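Local coordinates for 5-nitroimidazole antibiotic resistance protein (Bacteroides thetaiotaomicron, PDB 2FG9) that binds flavin-adenine dinucleotide between two subunits and is probably an oxidoreductase involved in resistance to 5-nitroimidazole antibiotics, at residues A[58-69]-A[131-140]; A[25-35]-A[110-118]. All coordinates share one frame; numbering follows the deposited sequence.

Contact 1 of 2, residues A[58-69]-A[131-140]; sequences NFGYENDTLYLH and HALDIIMRHY. With FAD (flavin-adenine dinucleotide), chain C.
Ile136 and Ile135 of helix 126-138 press into the hairpin made by residues 58-69, where strand 65-69 crosses helix segment 131-138 at 94°. Packing is tightest at Gly60: with no side chain to hold the backbones apart, its strand comes close to the helix, CA 4.0 Å from Ile136 CA. Ile136 sends CD1 over one face of the His69 ring, 4.0 Å from its centroid, while Leu133 CD2 meets the same ring at its edge, 3.3 Å from His69 CD2. The Tyr67 ring rests on Ala132 CB and takes an off-centre CH-pi contact from Ile135 CD1.

Farther along, His139 and the Phe59 ring lie obliquely, planes 40° apart; CG of His139 stands anti to its backbone N (chi1 -176°), which carries the imidazole up to Phe59, and NE2 is hydrogen-bonded to Ala38 O. Tyr140 OH accepts the N-H of Phe59 at 3.2 Å and, weakly, one from Asn58 ND2, and is also hydrogen-bonded to Asp39 O.

The hairpin's other end is looser: Glu62 lays its chain across Ile135 CD1, and its OE2 stays 4.3 Å from NE2 of the exposed His131. At the buried end, Asn58 N donates to flavin N5 and O4, and His69 O accepts from flavin N3 at 2.6 Å. The helix thus backs main-chain groups matching the flavin's polar edge; the Asn58 N-H would be expected to stabilise negative charge on the reduced ring.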
# COMPACT_ATOMS: atom_id res chain seq x y z
N ASN A 58 13.46 -18.15 -10.39
CA ASN A 58 12.74 -17.26 -11.28
C ASN A 58 12.43 -17.99 -12.57
O ASN A 58 12.95 -19.05 -12.81
CB ASN A 58 13.57 -16.02 -11.51
CG ASN A 58 13.76 -15.23 -10.24
OD1 ASN A 58 14.85 -14.86 -9.91
ND2 ASN A 58 12.69 -15.06 -9.48
N PHE A 59 11.54 -17.46 -13.38
CA PHE A 59 11.06 -18.17 -14.50
C PHE A 59 10.36 -17.25 -15.49
O PHE A 59 9.99 -16.09 -15.18
CB PHE A 59 10.06 -19.23 -14.04
CG PHE A 59 8.76 -18.65 -13.58
CD1 PHE A 59 8.61 -18.22 -12.29
CD2 PHE A 59 7.71 -18.46 -14.47
CE1 PHE A 59 7.44 -17.65 -11.87
CE2 PHE A 59 6.52 -17.88 -14.06
CZ PHE A 59 6.39 -17.46 -12.77
N GLY A 60 10.16 -17.81 -16.68
CA GLY A 60 9.31 -17.28 -17.66
C GLY A 60 8.41 -18.37 -18.15
O GLY A 60 8.69 -19.57 -18.01
N TYR A 61 7.28 -17.96 -18.70
CA TYR A 61 6.31 -18.89 -19.23
C TYR A 61 5.78 -18.34 -20.53
O TYR A 61 5.27 -17.21 -20.57
CB TYR A 61 5.15 -19.09 -18.25
CG TYR A 61 4.07 -20.01 -18.78
CD1 TYR A 61 4.22 -21.39 -18.76
CD2 TYR A 61 2.91 -19.49 -19.32
CE1 TYR A 61 3.24 -22.22 -19.28
CE2 TYR A 61 1.92 -20.31 -19.83
CZ TYR A 61 2.09 -21.67 -19.82
OH TYR A 61 1.08 -22.48 -20.29
N GLU A 62 5.92 -19.13 -21.60
CA GLU A 62 5.10 -18.91 -22.78
C GLU A 62 4.84 -20.19 -23.55
O GLU A 62 5.67 -21.10 -23.60
CB GLU A 62 5.71 -17.82 -23.66
CG GLU A 62 6.82 -18.24 -24.58
CD GLU A 62 7.17 -17.15 -25.59
OE1 GLU A 62 7.05 -15.93 -25.27
OE2 GLU A 62 7.57 -17.53 -26.71
N ASN A 63 3.63 -20.27 -24.12
CA ASN A 63 3.26 -21.36 -25.02
C ASN A 63 3.58 -22.72 -24.41
O ASN A 63 4.38 -23.46 -24.95
CB ASN A 63 3.95 -21.20 -26.39
CG ASN A 63 3.46 -19.95 -27.14
OD1 ASN A 63 2.27 -19.59 -27.06
ND2 ASN A 63 4.36 -19.28 -27.87
N ASP A 64 2.97 -22.97 -23.25
CA ASP A 64 3.03 -24.26 -22.51
C ASP A 64 4.43 -24.72 -22.17
O ASP A 64 4.71 -25.93 -22.02
CB ASP A 64 2.32 -25.33 -23.30
CG ASP A 64 0.97 -24.87 -23.76
OD1 ASP A 64 0.06 -24.76 -22.91
OD2 ASP A 64 0.83 -24.57 -24.95
N THR A 65 5.30 -23.73 -21.99
CA THR A 65 6.70 -23.98 -21.75
C THR A 65 7.25 -23.04 -20.68
O THR A 65 6.99 -21.82 -20.71
CB THR A 65 7.47 -23.82 -23.02
OG1 THR A 65 6.74 -24.45 -24.07
CG2 THR A 65 8.83 -24.46 -22.92
N LEU A 66 7.96 -23.63 -19.72
CA LEU A 66 8.63 -22.87 -18.68
C LEU A 66 10.11 -22.81 -18.98
O LEU A 66 10.69 -23.78 -19.49
CB LEU A 66 8.43 -23.54 -17.31
CG LEU A 66 7.04 -23.36 -16.72
CD1 LEU A 66 6.84 -24.32 -15.56
CD2 LEU A 66 6.87 -21.97 -16.26
N TYR A 67 10.72 -21.67 -18.65
CA TYR A 67 12.14 -21.42 -18.85
C TYR A 67 12.74 -20.94 -17.54
O TYR A 67 12.18 -20.06 -16.88
CB TYR A 67 12.36 -20.35 -19.93
CG TYR A 67 11.79 -20.73 -21.27
CD1 TYR A 67 12.50 -21.52 -22.16
CD2 TYR A 67 10.51 -20.34 -21.61
CE1 TYR A 67 11.94 -21.89 -23.41
CE2 TYR A 67 9.96 -20.67 -22.81
CZ TYR A 67 10.67 -21.46 -23.71
OH TYR A 67 10.05 -21.74 -24.90
N LEU A 68 13.87 -21.50 -17.20
CA LEU A 68 14.62 -21.12 -16.05
C LEU A 68 16.08 -21.02 -16.44
O LEU A 68 16.45 -21.32 -17.58
CB LEU A 68 14.44 -22.13 -14.94
CG LEU A 68 12.98 -22.46 -14.60
CD1 LEU A 68 12.57 -23.70 -15.28
CD2 LEU A 68 12.74 -22.62 -13.10
N HIS A 69 16.89 -20.56 -15.51
CA HIS A 69 18.31 -20.48 -15.74
C HIS A 69 19.02 -20.58 -14.43
O HIS A 69 18.43 -20.29 -13.39
CB HIS A 69 18.72 -19.21 -16.51
CG HIS A 69 18.30 -17.94 -15.84
ND1 HIS A 69 17.76 -17.89 -14.58
CD2 HIS A 69 18.37 -16.65 -16.26
CE1 HIS A 69 17.50 -16.64 -14.25
NE2 HIS A 69 17.86 -15.86 -15.26
N HIS A 131 17.09 -16.30 -26.56
CA HIS A 131 15.65 -16.22 -26.75
C HIS A 131 14.94 -16.56 -25.45
O HIS A 131 14.09 -15.79 -24.97
CB HIS A 131 15.20 -17.17 -27.87
CG HIS A 131 13.72 -17.20 -28.05
ND1 HIS A 131 13.00 -16.08 -28.41
CD2 HIS A 131 12.82 -18.20 -27.88
CE1 HIS A 131 11.71 -16.40 -28.47
NE2 HIS A 131 11.58 -17.68 -28.16
N ALA A 132 15.31 -17.71 -24.89
CA ALA A 132 14.76 -18.17 -23.63
C ALA A 132 15.05 -17.23 -22.48
O ALA A 132 14.18 -16.98 -21.63
CB ALA A 132 15.29 -19.53 -23.32
N LEU A 133 16.28 -16.72 -22.43
CA LEU A 133 16.63 -15.77 -21.38
C LEU A 133 15.75 -14.54 -21.47
O LEU A 133 15.38 -13.98 -20.47
CB LEU A 133 18.10 -15.36 -21.45
CG LEU A 133 19.09 -16.39 -20.94
CD1 LEU A 133 20.45 -16.19 -21.54
CD2 LEU A 133 19.17 -16.34 -19.47
N ASP A 134 15.36 -14.17 -22.68
CA ASP A 134 14.46 -13.03 -22.89
C ASP A 134 13.07 -13.29 -22.32
O ASP A 134 12.45 -12.39 -21.76
CB ASP A 134 14.33 -12.69 -24.36
CG ASP A 134 15.47 -11.84 -24.87
OD1 ASP A 134 16.34 -11.41 -24.05
OD2 ASP A 134 15.51 -11.58 -26.09
N ILE A 135 12.57 -14.51 -22.51
CA ILE A 135 11.27 -14.89 -21.96
C ILE A 135 11.32 -14.79 -20.44
O ILE A 135 10.38 -14.33 -19.80
CB ILE A 135 10.85 -16.30 -22.44
CG1 ILE A 135 10.68 -16.27 -23.95
CG2 ILE A 135 9.53 -16.73 -21.80
CD1 ILE A 135 10.75 -17.60 -24.58
N ILE A 136 12.44 -15.20 -19.86
CA ILE A 136 12.55 -15.14 -18.40
C ILE A 136 12.56 -13.68 -17.93
O ILE A 136 11.86 -13.34 -16.98
CB ILE A 136 13.82 -15.85 -17.86
CG1 ILE A 136 13.86 -17.32 -18.28
CG2 ILE A 136 13.89 -15.70 -16.34
CD1 ILE A 136 15.15 -18.01 -17.94
N MSE A 137 13.39 -12.84 -18.55
CA MSE A 137 13.54 -11.44 -18.13
C MSE A 137 12.24 -10.67 -18.32
O MSE A 137 11.89 -9.85 -17.48
CB MSE A 137 14.67 -10.72 -18.89
CG MSE A 137 16.10 -11.17 -18.56
SE MSE A 137 16.38 -11.64 -16.66
CE MSE A 137 15.65 -9.97 -15.70
N ARG A 138 11.52 -10.96 -19.41
CA ARG A 138 10.28 -10.27 -19.69
C ARG A 138 9.25 -10.58 -18.63
O ARG A 138 8.32 -9.84 -18.44
CB ARG A 138 9.75 -10.55 -21.10
CG ARG A 138 8.42 -11.30 -21.14
N HIS A 139 9.42 -11.66 -17.89
CA HIS A 139 8.52 -11.91 -16.80
C HIS A 139 8.66 -10.85 -15.69
O HIS A 139 7.75 -10.67 -14.93
CB HIS A 139 8.74 -13.31 -16.29
CG HIS A 139 7.80 -13.72 -15.23
ND1 HIS A 139 6.44 -13.72 -15.42
CD2 HIS A 139 8.00 -14.11 -13.95
CE1 HIS A 139 5.84 -14.09 -14.30
NE2 HIS A 139 6.76 -14.33 -13.39
N TYR A 140 9.80 -10.17 -15.61
CA TYR A 140 10.13 -9.30 -14.44
C TYR A 140 10.32 -7.84 -14.78
O TYR A 140 10.20 -6.98 -13.89
CB TYR A 140 11.41 -9.81 -13.76
CG TYR A 140 11.26 -11.20 -13.22
CD1 TYR A 140 10.68 -11.39 -11.97
CD2 TYR A 140 11.60 -12.30 -13.95
CE1 TYR A 140 10.47 -12.62 -11.46
CE2 TYR A 140 11.39 -13.56 -13.45
CZ TYR A 140 10.83 -13.72 -12.19
OH TYR A 140 10.60 -14.96 -11.67
PA FAD C . 23.39 -26.25 -4.09
O1A FAD C . 23.77 -27.42 -4.98
O2A FAD C . 24.45 -25.19 -3.83
O5B FAD C . 22.91 -26.86 -2.68
C5B FAD C . 23.59 -26.57 -1.48
C4B FAD C . 22.65 -26.78 -0.30
O4B FAD C . 22.26 -25.51 0.23
C3B FAD C . 21.35 -27.54 -0.59
O3B FAD C . 21.45 -28.96 -0.63
C2B FAD C . 20.49 -27.01 0.55
O2B FAD C . 20.78 -27.59 1.81
C1B FAD C . 20.88 -25.53 0.55
N9A FAD C . 20.01 -24.76 -0.39
C8A FAD C . 20.02 -24.78 -1.76
N7A FAD C . 19.05 -23.97 -2.21
C5A FAD C . 18.41 -23.39 -1.16
C6A FAD C . 17.33 -22.45 -1.08
N6A FAD C . 17.16 -21.56 -2.07
N1A FAD C . 16.89 -22.08 0.18
C2A FAD C . 17.51 -22.60 1.32
N3A FAD C . 18.55 -23.51 1.26
C4A FAD C . 19.01 -23.90 0.01
N1 FAD C . 18.75 -19.89 -8.60
C2 FAD C . 19.02 -20.13 -9.94
O2 FAD C . 19.99 -20.83 -10.28
N3 FAD C . 18.22 -19.56 -10.90
C4 FAD C . 17.13 -18.76 -10.53
O4 FAD C . 16.29 -18.55 -11.37
C4X FAD C . 16.85 -18.53 -9.19
N5 FAD C . 15.79 -17.75 -8.75
C5X FAD C . 15.56 -17.56 -7.36
C6 FAD C . 14.51 -16.82 -6.92
C7 FAD C . 14.26 -16.65 -5.57
C7M FAD C . 12.80 -16.51 -5.31
C8 FAD C . 15.10 -17.23 -4.64
C8M FAD C . 14.84 -17.28 -3.18
C9 FAD C . 16.17 -17.96 -5.06
C9A FAD C . 16.39 -18.15 -6.41
N10 FAD C . 17.41 -18.94 -6.88
C10 FAD C . 17.66 -19.13 -8.23
C1' FAD C . 18.20 -19.75 -5.94
C2' FAD C . 17.95 -21.21 -6.24
O2' FAD C . 17.08 -21.65 -5.20
C3' FAD C . 19.40 -21.72 -6.33
O3' FAD C . 19.79 -22.31 -7.57
C4' FAD C . 19.67 -22.63 -5.18
O4' FAD C . 19.48 -21.91 -3.96
C5' FAD C . 21.06 -23.21 -5.50
O5' FAD C . 20.67 -24.35 -6.24
P FAD C . 21.43 -25.77 -6.14
O1P FAD C . 22.48 -25.74 -7.26
O2P FAD C . 20.47 -26.94 -6.19
O3P FAD C . 22.07 -25.56 -4.69

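Contact 2 of 2, residues A[25-35]-A[110-118]; sequences IEDKQRIESII and RSESAMCRG. With FAD (flavin-adenine dinucleotide), chain B.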
# COMPACT_ATOMS: atom_id res chain seq x y z
N ILE A 25 -9.18 -26.04 -10.42
CA ILE A 25 -9.32 -25.00 -11.44
C ILE A 25 -9.10 -25.68 -12.80
O ILE A 25 -8.02 -26.21 -13.07
CB ILE A 25 -8.31 -23.88 -11.22
CG1 ILE A 25 -8.50 -23.23 -9.85
CG2 ILE A 25 -8.40 -22.82 -12.33
CD1 ILE A 25 -7.39 -22.27 -9.48
N GLU A 26 -10.16 -25.69 -13.62
CA GLU A 26 -10.13 -26.29 -14.95
C GLU A 26 -9.59 -25.31 -16.01
O GLU A 26 -8.90 -25.74 -16.93
CB GLU A 26 -11.54 -26.77 -15.37
CG GLU A 26 -11.96 -28.16 -14.91
N ASP A 27 -9.94 -24.03 -15.88
CA ASP A 27 -9.70 -23.02 -16.91
C ASP A 27 -8.21 -22.75 -17.10
O ASP A 27 -7.54 -22.26 -16.20
CB ASP A 27 -10.48 -21.74 -16.50
CG ASP A 27 -10.20 -20.52 -17.41
OD1 ASP A 27 -9.73 -20.66 -18.56
OD2 ASP A 27 -10.48 -19.38 -16.94
N LYS A 28 -7.69 -23.11 -18.27
CA LYS A 28 -6.25 -23.02 -18.58
C LYS A 28 -5.70 -21.59 -18.50
O LYS A 28 -4.57 -21.37 -18.05
CB LYS A 28 -5.94 -23.63 -19.96
CG LYS A 28 -4.47 -23.51 -20.38
CD LYS A 28 -4.10 -24.31 -21.63
CE LYS A 28 -2.72 -23.87 -22.09
NZ LYS A 28 -2.16 -24.64 -23.24
N GLN A 29 -6.50 -20.63 -18.95
CA GLN A 29 -6.13 -19.22 -18.89
C GLN A 29 -6.04 -18.74 -17.45
O GLN A 29 -5.19 -17.93 -17.11
CB GLN A 29 -7.12 -18.35 -19.68
CG GLN A 29 -6.89 -18.41 -21.19
CD GLN A 29 -7.22 -19.78 -21.76
OE1 GLN A 29 -8.26 -20.40 -21.40
NE2 GLN A 29 -6.33 -20.29 -22.64
N ARG A 30 -6.93 -19.24 -16.61
CA ARG A 30 -6.87 -18.94 -15.18
C ARG A 30 -5.63 -19.52 -14.47
O ARG A 30 -5.05 -18.87 -13.61
CB ARG A 30 -8.11 -19.45 -14.50
CG ARG A 30 -8.23 -18.93 -13.11
CD ARG A 30 -9.50 -19.41 -12.46
NE ARG A 30 -9.50 -19.12 -11.03
CZ ARG A 30 -10.40 -19.61 -10.17
NH1 ARG A 30 -11.36 -20.41 -10.61
NH2 ARG A 30 -10.34 -19.30 -8.87
N ILE A 31 -5.25 -20.74 -14.85
CA ILE A 31 -4.03 -21.36 -14.32
C ILE A 31 -2.82 -20.57 -14.82
O ILE A 31 -1.94 -20.23 -14.04
CB ILE A 31 -3.91 -22.84 -14.77
CG1 ILE A 31 -5.10 -23.65 -14.26
CG2 ILE A 31 -2.63 -23.46 -14.27
CD1 ILE A 31 -5.20 -25.04 -14.87
N GLU A 32 -2.80 -20.26 -16.10
CA GLU A 32 -1.73 -19.43 -16.66
C GLU A 32 -1.68 -18.07 -16.03
O GLU A 32 -0.60 -17.51 -15.83
CB GLU A 32 -1.88 -19.33 -18.17
CG GLU A 32 -1.42 -20.56 -18.86
CD GLU A 32 -1.70 -20.55 -20.35
OE1 GLU A 32 -2.55 -19.72 -20.76
OE2 GLU A 32 -1.09 -21.36 -21.10
N SER A 33 -2.84 -17.53 -15.66
CA SER A 33 -2.85 -16.23 -14.97
C SER A 33 -2.13 -16.30 -13.63
O SER A 33 -1.41 -15.38 -13.26
CB SER A 33 -4.28 -15.72 -14.75
OG SER A 33 -4.24 -14.49 -14.02
N ILE A 34 -2.31 -17.41 -12.91
CA ILE A 34 -1.64 -17.61 -11.64
C ILE A 34 -0.16 -17.67 -11.89
O ILE A 34 0.62 -17.00 -11.23
CB ILE A 34 -2.13 -18.90 -10.92
CG1 ILE A 34 -3.60 -18.77 -10.58
CG2 ILE A 34 -1.37 -19.12 -9.62
CD1 ILE A 34 -4.29 -20.05 -10.31
N ILE A 35 0.24 -18.47 -12.87
CA ILE A 35 1.66 -18.60 -13.22
C ILE A 35 2.25 -17.22 -13.56
O ILE A 35 3.35 -16.88 -13.13
CB ILE A 35 1.83 -19.58 -14.41
CG1 ILE A 35 1.42 -20.99 -14.01
CG2 ILE A 35 3.28 -19.59 -14.96
CD1 ILE A 35 1.45 -21.96 -15.16
N ARG A 110 -8.35 -18.19 1.76
CA ARG A 110 -8.46 -18.77 0.41
C ARG A 110 -7.22 -18.43 -0.40
O ARG A 110 -6.77 -17.29 -0.40
CB ARG A 110 -9.67 -18.18 -0.33
CG ARG A 110 -11.04 -18.81 0.03
CD ARG A 110 -12.24 -17.78 -0.05
N SER A 111 -6.66 -19.41 -1.09
CA SER A 111 -5.60 -19.11 -2.02
C SER A 111 -5.66 -19.99 -3.24
O SER A 111 -6.46 -20.93 -3.32
CB SER A 111 -4.25 -19.25 -1.34
OG SER A 111 -4.26 -20.41 -0.58
N GLU A 112 -4.84 -19.68 -4.23
CA GLU A 112 -4.81 -20.51 -5.40
C GLU A 112 -3.41 -20.79 -5.84
O GLU A 112 -2.51 -20.01 -5.55
CB GLU A 112 -5.63 -19.88 -6.53
CG GLU A 112 -5.53 -18.41 -6.70
CD GLU A 112 -6.61 -17.86 -7.67
OE1 GLU A 112 -7.74 -18.42 -7.71
OE2 GLU A 112 -6.32 -16.85 -8.38
N SER A 113 -3.24 -21.92 -6.53
CA SER A 113 -1.95 -22.37 -6.97
C SER A 113 -2.02 -23.03 -8.30
O SER A 113 -3.05 -23.52 -8.70
CB SER A 113 -1.35 -23.38 -6.00
OG SER A 113 -2.24 -24.45 -5.74
N ALA A 114 -0.87 -23.07 -8.96
CA ALA A 114 -0.71 -23.82 -10.19
C ALA A 114 0.42 -24.79 -9.99
O ALA A 114 1.28 -24.58 -9.15
CB ALA A 114 -0.41 -22.92 -11.31
N MSE A 115 0.38 -25.87 -10.76
CA MSE A 115 1.39 -26.90 -10.75
C MSE A 115 1.63 -27.35 -12.15
O MSE A 115 0.70 -27.69 -12.84
CB MSE A 115 0.91 -28.08 -9.93
CG MSE A 115 1.97 -29.12 -9.72
SE MSE A 115 1.27 -30.70 -8.88
CE MSE A 115 0.91 -29.90 -7.09
N CYS A 116 2.89 -27.35 -12.55
CA CYS A 116 3.32 -27.82 -13.86
C CYS A 116 4.29 -28.98 -13.73
O CYS A 116 5.28 -28.89 -13.04
CB CYS A 116 4.06 -26.73 -14.61
SG CYS A 116 3.08 -25.27 -15.02
N ARG A 117 4.04 -30.05 -14.47
CA ARG A 117 4.94 -31.21 -14.52
C ARG A 117 5.51 -31.30 -15.92
O ARG A 117 4.78 -31.17 -16.90
CB ARG A 117 4.19 -32.48 -14.19
CG ARG A 117 3.81 -32.66 -12.68
CD ARG A 117 3.59 -34.14 -12.47
NE ARG A 117 2.95 -34.62 -11.22
CZ ARG A 117 1.69 -34.37 -10.88
NH1 ARG A 117 0.92 -33.58 -11.63
NH2 ARG A 117 1.21 -34.88 -9.76
N GLY A 118 6.80 -31.55 -16.02
CA GLY A 118 7.45 -31.68 -17.32
C GLY A 118 8.86 -32.13 -17.10
O GLY A 118 9.25 -32.42 -15.98
PA FAD B . -4.68 -34.76 -4.77
O1A FAD B . -4.28 -36.13 -4.25
O2A FAD B . -6.16 -34.44 -4.83
O5B FAD B . -4.06 -34.61 -6.25
C5B FAD B . -4.88 -34.45 -7.38
C4B FAD B . -4.08 -33.79 -8.50
O4B FAD B . -4.49 -32.42 -8.65
C3B FAD B . -2.55 -33.75 -8.32
O3B FAD B . -1.85 -34.94 -8.65
C2B FAD B . -2.22 -32.56 -9.20
O2B FAD B . -2.24 -32.85 -10.59
C1B FAD B . -3.36 -31.60 -8.85
N9A FAD B . -2.98 -30.76 -7.67
C8A FAD B . -2.87 -31.14 -6.36
N7A FAD B . -2.47 -30.07 -5.64
C5A FAD B . -2.34 -28.99 -6.45
C6A FAD B . -1.97 -27.63 -6.20
N6A FAD B . -2.23 -27.09 -4.99
N1A FAD B . -1.91 -26.77 -7.27
C2A FAD B . -2.23 -27.22 -8.56
N3A FAD B . -2.59 -28.54 -8.82
C4A FAD B . -2.66 -29.42 -7.76
N1 FAD B . -3.95 -28.34 1.60
C2 FAD B . -3.94 -29.03 2.80
O2 FAD B . -4.34 -30.20 2.87
N3 FAD B . -3.52 -28.38 3.94
C4 FAD B . -3.08 -27.05 3.87
O4 FAD B . -2.43 -26.64 4.81
C4X FAD B . -3.08 -26.36 2.67
N5 FAD B . -2.66 -25.05 2.53
C5X FAD B . -2.69 -24.41 1.26
C6 FAD B . -2.26 -23.13 1.12
C7 FAD B . -2.25 -22.51 -0.12
C7M FAD B . -1.13 -21.52 -0.22
C8 FAD B . -2.71 -23.19 -1.23
C8M FAD B . -2.58 -22.71 -2.62
C9 FAD B . -3.16 -24.47 -1.11
C9A FAD B . -3.13 -25.08 0.13
N10 FAD B . -3.51 -26.40 0.30
C10 FAD B . -3.51 -27.04 1.52
C1' FAD B . -3.80 -27.23 -0.88
C2' FAD B . -2.76 -28.32 -0.95
O2' FAD B . -1.88 -27.93 -2.00
C3' FAD B . -3.67 -29.56 -1.12
O3' FAD B . -3.58 -30.56 -0.11
C4' FAD B . -3.49 -30.12 -2.48
O4' FAD B . -3.83 -29.13 -3.46
C5' FAD B . -4.30 -31.43 -2.44
O5' FAD B . -3.29 -32.32 -2.00
P FAD B . -3.15 -33.83 -2.52
O1P FAD B . -3.94 -34.68 -1.52
O2P FAD B . -1.71 -34.25 -2.69
O3P FAD B . -3.91 -33.64 -3.91
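Ala114 is where helix 28-37 settles on strand 106-123; the axes of 28-35 and 110-118 cross at 96° and pass 7.6 Å apart. Its methyl group is a low bump received among three isoleucines: Ile31 CG2 lies 3.7 Å from Ala114 CB, Ile35 CG1 comes in at 3.8 Å, and Ile34 CG2 reaches it from farther off. The short side chain lets the helix come close, and the branched isoleucines are broad enough to fill the ground around it.

Further along the strand in each direction the side chains are larger. Ile35 extends CD1 to Cys116 SG, 3.7 Å away. Ile34 points CD1 at the other end, over Glu112 CB and the carbonyl of Ser113, and Ile25 CD1 also approaches Glu112 CB. The methylenes of Glu112 therefore lie against apolar groups while its carboxylate continues outward, extended beyond CG, to the exposed Arg30. There Arg30 NH2 forms a salt bridge with Glu112 OE1 at 3.0 Å, the carboxylate oxygen lying 20° out of the guanidinium plane. An extended chain, with CG opposite the backbone N (chi1 -168°), brings the arginine to this rim, and Ile25 CD1 covers the centre of one guanidinium face.

The strand's other side belongs to the cofactor. Ser113 OG accepts from adenine N6A at 2.7 Å, the methyl of selenomethionine Met115 lies by the adenine, and Arg117 NH2 donates to ribose O3B. Alternation along the strand thus sends Glu112 and Ala114 to the helix, Ser113 and Met115 to FAD. Around this contact, Met165 of strand 156-175 packs on Ile31, Ile35 and Cys116, and Phe90 of strand 85-99 on Ile35, so the helix lies across neighbouring strands of the sheet.

From the N terminus, helix 28-37 comes first, then the hairpin 58-69, strand 106-123 and, directly after it, helix 126-138. Contact 2 closes a loop of 74 residues when 110-118 returns to 25-35; contact 1 closes one of 61 when 131-140 returns to 58-69. The segments alternate, so the loops cross rather than nest. Both reach the same antiparallel sheet, each bringing a helix against it, and they touch through a probable hydrogen bond between Tyr61 and Glu32 and packing of Leu66 on Cys116. Each adjoins a different FAD, contact 1 at the isoalloxazine and contact 2 chiefly at the adenosine part, and both border the second subunit.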